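Local coordinates for protein putative secreted endoglycosylceramidase (Rhodococcus hoagii, PDB 6JYZ) that probably hydrolyses the O-glycosidic link between the sugar and the ceramide of galactosylceramides, as a secreted glycoside hydrolase of family 5, at residues A[110-114]-A[208-214]; A[129-133]-A[155-159]. One frame throughout, in Å; residues are numbered along the deposited sequence.

Strand 81-86 leads, by way of helices 88-91 and 100-115, to strand 119-124. Helix 100-115 supplies the first half of contact 1 near its end. A long excursion follows strand 119-124, and contact 2 closes a loop within it by joining 129-133 to 155-159. The chain then runs through helices 177-187 and 193-206 and reaches 208-214, which completes contact 1 at the start of strand 214-218. Contact 2 is therefore nested inside the loop closed by contact 1. Their centres lie about 29 Å apart and they do not touch. Contact 1 ties a barrel helix to the entry of a barrel strand. Contact 2 joins two parts of the loop between strand 119-124 and helix 177-187.

Contact 1: residues A[110-114]-A[208-214]; sequences VQDAK and FRNEPAV
Lys-114 and Glu-211 reach for each other from opposite directions and meet in a salt bridge, with NZ of Lys-114 2.8 Å from OE2 of Glu-211. The lysine chain is extended throughout, CG anti to the backbone N (chi1 180°), and this stretches its methylenes across Ala-213. CD of Lys-114 lies 3.7 Å from CB of Ala-213. OE2 of Glu-211 is gripped by two donors. NZ of Lys-114 takes the syn lone pair. The backbone N of Ala-213 takes the anti lone pair, 3.0 Å from OE2 of Glu-211, in a nearly straight bond (167°). A water joins OE1 of Glu-211, NZ of Lys-114 and OE1 of Gln-111. With an alanine here in place of Glu-211, the Lys-114 ammonium would probably lose its charged mate and the Ala-213 N-H this acceptor.

The setting is the (beta/alpha)8 barrel of family 5. Helix 100-115 packs here against the turns that lead into strand 214-218. One helical turn before Lys-114, Val-110 uses both its methyls. CG1 of Val-110 meets CG2 of Val-214 at 4.0 Å, the two side chains crossing at about a right angle, and also rests on CG of Glu-211. CG2 of Val-110 approaches the Phe-208 ring obliquely, 4.1 Å from CE1 of Phe-208. Phe-208 and Val-214 also touch Leu-122 of strand 119-124.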
ATOM      1  N   VAL A 110      13.425   6.334  -0.310  1.00 10.28           N
ATOM      2  CA  VAL A 110      13.839   4.984  -0.613  1.00 10.63           C
ATOM      3  C   VAL A 110      15.129   4.682   0.121  1.00 11.86           C
ATOM      4  O   VAL A 110      15.318   3.566   0.638  1.00 11.44           O
ATOM      5  CB  VAL A 110      14.003   4.781  -2.119  1.00 10.57           C
ATOM      6  CG1 VAL A 110      14.667   3.469  -2.469  1.00 11.91           C
ATOM      7  CG2 VAL A 110      12.622   4.819  -2.809  1.00 12.05           C
ATOM      8  N   GLN A 111      16.088   5.629   0.117  1.00 11.43           N
ATOM      9  CA  GLN A 111      17.389   5.383   0.750  1.00 11.95           C
ATOM     10  C   GLN A 111      17.238   5.381   2.263  1.00 11.86           C
ATOM     11  O   GLN A 111      17.852   4.500   2.904  1.00 12.06           O
ATOM     12  CB  GLN A 111      18.358   6.511   0.315  1.00 14.74           C
ATOM     13  CG  GLN A 111      19.799   6.197   0.807  1.00 19.07           C
ATOM     14  CD  GLN A 111      20.358   4.938   0.164  1.00 24.18           C
ATOM     15  OE1 GLN A 111      20.331   4.696  -1.037  1.00 23.45           O
ATOM     16  NE2 GLN A 111      20.856   4.038   0.985  1.00 26.22           N
ATOM     17  N   ASP A 112      16.456   6.233   2.858  1.00 11.97           N
ATOM     18  CA  ASP A 112      16.237   6.188   4.291  1.00 12.73           C
ATOM     19  C   ASP A 112      15.549   4.897   4.703  1.00 12.31           C
ATOM     20  O   ASP A 112      15.915   4.271   5.736  1.00 13.13           O
ATOM     21  CB  ASP A 112      15.379   7.361   4.742  1.00 14.21           C
ATOM     22  CG  ASP A 112      16.091   8.727   4.708  1.00 16.09           C
ATOM     23  OD1 ASP A 112      17.375   8.751   4.751  1.00 19.01           O
ATOM     24  OD2 ASP A 112      15.359   9.743   4.716  1.00 18.36           O
ATOM     25  N   ALA A 113      14.588   4.419   3.921  1.00 11.18           N
ATOM     26  CA  ALA A 113      13.992   3.110   4.200  1.00 11.26           C
ATOM     27  C   ALA A 113      15.053   2.030   4.061  1.00 11.24           C
ATOM     28  O   ALA A 113      15.178   1.178   4.975  1.00 11.10           O
ATOM     29  CB  ALA A 113      12.810   2.926   3.221  1.00 11.78           C
ATOM     30  N   LYS A 114      15.828   1.983   3.005  1.00 10.76           N
ATOM     31  CA  LYS A 114      16.814   0.937   2.791  1.00 11.50           C
ATOM     32  C   LYS A 114      17.842   0.910   3.922  1.00 12.62           C
ATOM     33  O   LYS A 114      18.206  -0.200   4.381  1.00 13.05           O
ATOM     34  CB  LYS A 114      17.452   1.152   1.417  1.00 14.37           C
ATOM     35  CG  LYS A 114      18.527   0.157   0.983  1.00 17.20           C
ATOM     36  CD  LYS A 114      19.197   0.662  -0.358  1.00 19.70           C
ATOM     37  CE  LYS A 114      20.062  -0.460  -0.940  1.00 22.88           C
ATOM     38  NZ  LYS A 114      20.514  -0.243  -2.357  1.00 18.42           N
ATOM     39  N   PHE A 208      14.743   4.202 -10.973  1.00 11.10           N
ATOM     40  CA  PHE A 208      14.990   3.203  -9.947  1.00 10.75           C
ATOM     41  C   PHE A 208      15.316   1.860 -10.552  1.00 11.00           C
ATOM     42  O   PHE A 208      15.317   0.846  -9.828  1.00 11.72           O
ATOM     43  CB  PHE A 208      13.781   3.133  -8.995  1.00 10.92           C
ATOM     44  CG  PHE A 208      13.637   4.362  -8.164  1.00 11.13           C
ATOM     45  CD1 PHE A 208      14.512   4.584  -7.071  1.00 11.36           C
ATOM     46  CD2 PHE A 208      12.736   5.357  -8.495  1.00 11.51           C
ATOM     47  CE1 PHE A 208      14.409   5.756  -6.337  1.00 11.19           C
ATOM     48  CE2 PHE A 208      12.665   6.529  -7.781  1.00 11.97           C
ATOM     49  CZ  PHE A 208      13.516   6.742  -6.691  1.00 11.46           C
ATOM     50  N   ARG A 209      15.670   1.816 -11.827  1.00 11.50           N
ATOM     51  CA  ARG A 209      15.783   0.561 -12.535  1.00 11.55           C
ATOM     52  C   ARG A 209      16.901  -0.365 -12.009  1.00 12.42           C
ATOM     53  O   ARG A 209      16.822  -1.587 -12.272  1.00 13.45           O
ATOM     54  CB  ARG A 209      15.923   0.773 -14.057  1.00 12.44           C
ATOM     55  CG  ARG A 209      17.235   1.436 -14.447  1.00 13.75           C
ATOM     56  CD  ARG A 209      17.124   1.731 -15.928  1.00 16.14           C
ATOM     57  NE  ARG A 209      18.374   2.315 -16.457  1.00 19.83           N
ATOM     58  CZ  ARG A 209      18.674   3.595 -16.493  1.00 23.05           C
ATOM     59  NH1 ARG A 209      17.919   4.476 -15.863  1.00 23.62           N
ATOM     60  NH2 ARG A 209      19.796   3.995 -17.115  1.00 26.21           N
ATOM     61  N   ASN A 210      17.890   0.245 -11.311  1.00 11.33           N
ATOM     62  CA  ASN A 210      18.940  -0.605 -10.767  1.00 13.10           C
ATOM     63  C   ASN A 210      18.894  -0.664  -9.247  1.00 14.26           C
ATOM     64  O   ASN A 210      19.846  -1.103  -8.637  1.00 15.01           O
ATOM     65  CB  ASN A 210      20.347  -0.131 -11.261  1.00 14.63           C
ATOM     66  CG  ASN A 210      20.707  -0.719 -12.612  1.00 16.22           C
ATOM     67  OD1 ASN A 210      20.800  -1.932 -12.707  1.00 18.97           O
ATOM     68  ND2 ASN A 210      20.728   0.131 -13.617  1.00 18.71           N
ATOM     69  N   GLU A 211      17.785  -0.254  -8.625  1.00 12.51           N
ATOM     70  CA  GLU A 211      17.718  -0.157  -7.156  1.00 11.96           C
ATOM     71  C   GLU A 211      16.985  -1.376  -6.574  1.00 12.82           C
ATOM     72  O   GLU A 211      15.738  -1.477  -6.700  1.00 12.06           O
ATOM     73  CB  GLU A 211      16.912   1.109  -6.818  1.00 12.27           C
ATOM     74  CG  GLU A 211      16.743   1.311  -5.331  1.00 13.21           C
ATOM     75  CD  GLU A 211      18.019   1.179  -4.544  1.00 15.51           C
ATOM     76  OE1 GLU A 211      18.779   2.153  -4.563  1.00 17.63           O
ATOM     77  OE2 GLU A 211      18.281   0.140  -3.926  1.00 13.90           O
ATOM     78  N   PRO A 212      17.663  -2.301  -5.912  1.00 11.51           N
ATOM     79  CA  PRO A 212      16.976  -3.483  -5.378  1.00 12.09           C
ATOM     80  C   PRO A 212      16.049  -3.110  -4.216  1.00 11.73           C
ATOM     81  O   PRO A 212      15.142  -3.920  -3.926  1.00 12.82           O
ATOM     82  CB  PRO A 212      18.129  -4.400  -4.884  1.00 13.71           C
ATOM     83  CG  PRO A 212      19.272  -3.444  -4.618  1.00 14.64           C
ATOM     84  CD  PRO A 212      19.156  -2.359  -5.694  1.00 12.32           C
ATOM     85  N   ALA A 213      16.218  -1.987  -3.549  1.00 10.94           N
ATOM     86  CA  ALA A 213      15.326  -1.682  -2.441  1.00 10.94           C
ATOM     87  C   ALA A 213      13.944  -1.363  -2.933  1.00 11.05           C
ATOM     88  O   ALA A 213      13.038  -1.302  -2.104  1.00 11.69           O
ATOM     89  CB  ALA A 213      15.904  -0.521  -1.702  1.00 12.52           C
ATOM     90  N   VAL A 214      13.745  -1.031  -4.203  1.00 10.96           N
ATOM     91  CA  VAL A 214      12.407  -0.785  -4.716  1.00 10.88           C
ATOM     92  C   VAL A 214      11.832  -2.150  -5.078  1.00 11.43           C
ATOM     93  O   VAL A 214      12.335  -2.859  -5.944  1.00 12.79           O
ATOM     94  CB  VAL A 214      12.434   0.179  -5.900  1.00 10.85           C
ATOM     95  CG1 VAL A 214      11.070   0.211  -6.647  1.00 12.80           C
ATOM     96  CG2 VAL A 214      12.820   1.578  -5.427  1.00 12.88           C
TER
HETATM   97  O   HOH W   1      20.868   2.575  -2.630  1.00 34.37           O

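Contact 2: residues A[129-133]-A[155-159]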
ATOM      1  N   TRP A 129      -9.911  10.527  -7.579  1.00  8.97           N
ATOM      2  CA  TRP A 129      -9.236  11.109  -8.759  1.00  8.91           C
ATOM      3  C   TRP A 129      -8.111  12.107  -8.432  1.00  8.37           C
ATOM      4  O   TRP A 129      -7.003  11.900  -8.965  1.00  9.37           O
ATOM      5  CB  TRP A 129     -10.231  11.717  -9.782  1.00  9.39           C
ATOM      6  CG  TRP A 129      -9.489  12.278 -10.974  1.00  8.91           C
ATOM      7  CD1 TRP A 129      -9.250  13.615 -11.183  1.00 10.26           C
ATOM      8  CD2 TRP A 129      -8.833  11.543 -12.015  1.00  8.87           C
ATOM      9  NE1 TRP A 129      -8.519  13.725 -12.351  1.00 10.41           N
ATOM     10  CE2 TRP A 129      -8.207  12.489 -12.866  1.00  9.52           C
ATOM     11  CE3 TRP A 129      -8.693  10.177 -12.311  1.00  9.15           C
ATOM     12  CZ2 TRP A 129      -7.435  12.091 -13.958  1.00 10.11           C
ATOM     13  CZ3 TRP A 129      -7.914   9.804 -13.392  1.00 10.17           C
ATOM     14  CH2 TRP A 129      -7.278  10.771 -14.186  1.00 10.50           C
ATOM     15  N   GLY A 130      -8.367  13.175  -7.695  1.00  9.49           N
ATOM     16  CA  GLY A 130      -7.279  14.116  -7.459  1.00 10.41           C
ATOM     17  C   GLY A 130      -7.655  15.264  -6.576  1.00  9.80           C
ATOM     18  O   GLY A 130      -8.751  15.337  -6.020  1.00 10.22           O
ATOM     19  N   PRO A 131      -6.705  16.220  -6.406  1.00  9.77           N
ATOM     20  CA  PRO A 131      -6.989  17.389  -5.570  1.00 10.71           C
ATOM     21  C   PRO A 131      -8.020  18.358  -6.119  1.00 10.74           C
ATOM     22  O   PRO A 131      -8.455  19.197  -5.333  1.00 12.05           O
ATOM     23  CB  PRO A 131      -5.625  18.164  -5.514  1.00 11.10           C
ATOM     24  CG  PRO A 131      -4.581  17.097  -5.896  1.00 11.31           C
ATOM     25  CD  PRO A 131      -5.306  16.183  -6.901  1.00 10.30           C
ATOM     26  N   TYR A 132      -8.375  18.244  -7.399  1.00 10.83           N
ATOM     27  CA  TYR A 132      -9.116  19.334  -8.038  1.00 11.52           C
ATOM     28  C   TYR A 132     -10.557  18.941  -8.279  1.00 13.07           C
ATOM     29  O   TYR A 132     -11.218  19.647  -9.076  1.00 16.76           O
ATOM     30  CB  TYR A 132      -8.377  19.760  -9.334  1.00 12.70           C
ATOM     31  CG  TYR A 132      -6.985  20.242  -9.021  1.00 12.33           C
ATOM     32  CD1 TYR A 132      -6.796  21.526  -8.513  1.00 14.41           C
ATOM     33  CD2 TYR A 132      -5.896  19.415  -9.100  1.00 12.22           C
ATOM     34  CE1 TYR A 132      -5.525  21.963  -8.109  1.00 15.57           C
ATOM     35  CE2 TYR A 132      -4.614  19.809  -8.701  1.00 12.89           C
ATOM     36  CZ  TYR A 132      -4.461  21.071  -8.195  1.00 14.19           C
ATOM     37  OH  TYR A 132      -3.203  21.503  -7.782  1.00 18.14           O
ATOM     38  N   VAL A 133     -11.109  18.038  -7.499  1.00 11.31           N
ATOM     39  CA  VAL A 133     -12.487  17.588  -7.642  1.00 11.51           C
ATOM     40  C   VAL A 133     -13.404  18.117  -6.567  1.00 11.42           C
ATOM     41  O   VAL A 133     -14.558  17.666  -6.522  1.00 12.18           O
ATOM     42  CB  VAL A 133     -12.526  16.037  -7.615  1.00 11.87           C
ATOM     43  CG1 VAL A 133     -11.681  15.490  -8.757  1.00 12.89           C
ATOM     44  CG2 VAL A 133     -12.111  15.429  -6.306  1.00 12.31           C
ATOM     45  N   PRO A 155      -3.061  15.696 -11.600  1.00 10.12           N
ATOM     46  CA  PRO A 155      -2.971  17.165 -11.667  1.00 10.03           C
ATOM     47  C   PRO A 155      -4.200  17.782 -12.319  1.00 10.21           C
ATOM     48  O   PRO A 155      -5.009  17.120 -12.991  1.00  9.93           O
ATOM     49  CB  PRO A 155      -1.735  17.376 -12.561  1.00 11.04           C
ATOM     50  CG  PRO A 155      -1.628  16.132 -13.422  1.00 10.18           C
ATOM     51  CD  PRO A 155      -2.149  14.983 -12.522  1.00 10.55           C
ATOM     52  N   GLU A 156      -4.324  19.106 -12.119  1.00 10.75           N
ATOM     53  CA  GLU A 156      -5.497  19.803 -12.609  1.00 10.47           C
ATOM     54  C   GLU A 156      -5.632  19.685 -14.122  1.00 10.69           C
ATOM     55  O   GLU A 156      -6.734  19.502 -14.634  1.00 11.16           O
ATOM     56  CB  GLU A 156      -5.438  21.241 -12.137  1.00 12.30           C
ATOM     57  CG  GLU A 156      -6.744  22.022 -12.367  1.00 14.90           C
ATOM     58  CD  GLU A 156      -6.718  23.431 -11.806  1.00 21.44           C
ATOM     59  OE1 GLU A 156      -5.619  23.977 -11.595  1.00 26.00           O
ATOM     60  OE2 GLU A 156      -7.792  23.919 -11.508  1.00 27.77           O
ATOM     61  N   TRP A 157      -4.508  19.821 -14.836  1.00 10.45           N
ATOM     62  CA  TRP A 157      -4.560  19.811 -16.290  1.00 10.22           C
ATOM     63  C   TRP A 157      -5.084  18.491 -16.835  1.00 10.90           C
ATOM     64  O   TRP A 157      -5.546  18.410 -17.981  1.00 12.22           O
ATOM     65  CB  TRP A 157      -3.165  20.163 -16.894  1.00 11.12           C
ATOM     66  CG  TRP A 157      -2.081  19.153 -16.549  1.00 10.78           C
ATOM     67  CD1 TRP A 157      -1.151  19.284 -15.539  1.00 10.91           C
ATOM     68  CD2 TRP A 157      -1.840  17.887 -17.199  1.00 10.76           C
ATOM     69  NE1 TRP A 157      -0.318  18.195 -15.542  1.00 10.60           N
ATOM     70  CE2 TRP A 157      -0.755  17.289 -16.502  1.00  9.83           C
ATOM     71  CE3 TRP A 157      -2.405  17.182 -18.277  1.00 11.36           C
ATOM     72  CZ2 TRP A 157      -0.283  16.008 -16.828  1.00 11.24           C
ATOM     73  CZ3 TRP A 157      -1.896  15.945 -18.656  1.00 11.14           C
ATOM     74  CH2 TRP A 157      -0.861  15.372 -17.890  1.00 10.66           C
ATOM     75  N   ALA A 158      -4.974  17.392 -16.052  1.00 10.12           N
ATOM     76  CA  ALA A 158      -5.409  16.060 -16.466  1.00 10.85           C
ATOM     77  C   ALA A 158      -6.837  15.769 -16.017  1.00 10.84           C
ATOM     78  O   ALA A 158      -7.265  14.606 -16.223  1.00 11.80           O
ATOM     79  CB  ALA A 158      -4.467  14.996 -15.951  1.00 12.27           C
ATOM     80  N   THR A 159      -7.532  16.697 -15.389  1.00  9.98           N
ATOM     81  CA  THR A 159      -8.817  16.463 -14.738  1.00 10.57           C
ATOM     82  C   THR A 159      -9.941  17.012 -15.634  1.00 10.43           C
ATOM     83  O   THR A 159     -10.053  18.231 -15.821  1.00 11.87           O
ATOM     84  CB  THR A 159      -8.835  17.172 -13.404  1.00 10.04           C
ATOM     85  OG1 THR A 159      -7.811  16.570 -12.576  1.00 10.48           O
ATOM     86  CG2 THR A 159     -10.162  16.960 -12.678  1.00 11.36           C
TER
HETATM   87  O   HOH W   2      -7.408  16.428  -9.726  1.00 12.10           O
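Trp-129 and Thr-159 supply the direct hydrogen bond of this contact. NE1 of Trp-129 donates to OG1 of Thr-159 at 2.9 Å, with the oxygen close to the indole plane and an N-H...O angle of 149°. The same hydroxyl donates to O of Pro-155, 2.9 Å from OG1 of Thr-159, from above the carbonyl plane. N of Ala-158 reaches that carbonyl from the opposite face. A water gives OG1 of Thr-159 a third polar partner and bridges it to the backbone N of Tyr-132.

The other main interaction is stacking. CB of Glu-156 sits over the centre of the Tyr-132 ring, 3.6 Å from the centroid, in a CH-pi contact. With CG anti to the backbone N (chi1 -169°), the extended chain carries the carboxylate out past the CD1-CE1 rim, on the same side of the Tyr-132 ring, its plane only 14° from that of the ring. CB of Pro-131 covers the opposite face toward the rim.

Both segments belong to the long loop between strand 119-124 and helix 177-187, and residues 156-158 form a short 3-10 turn. Trp-129, Pro-155 and Ala-158 pack on Trp-88 of helix 88-91, while Trp-129 also meets Phe-183 of helix 177-187 edge-to-face.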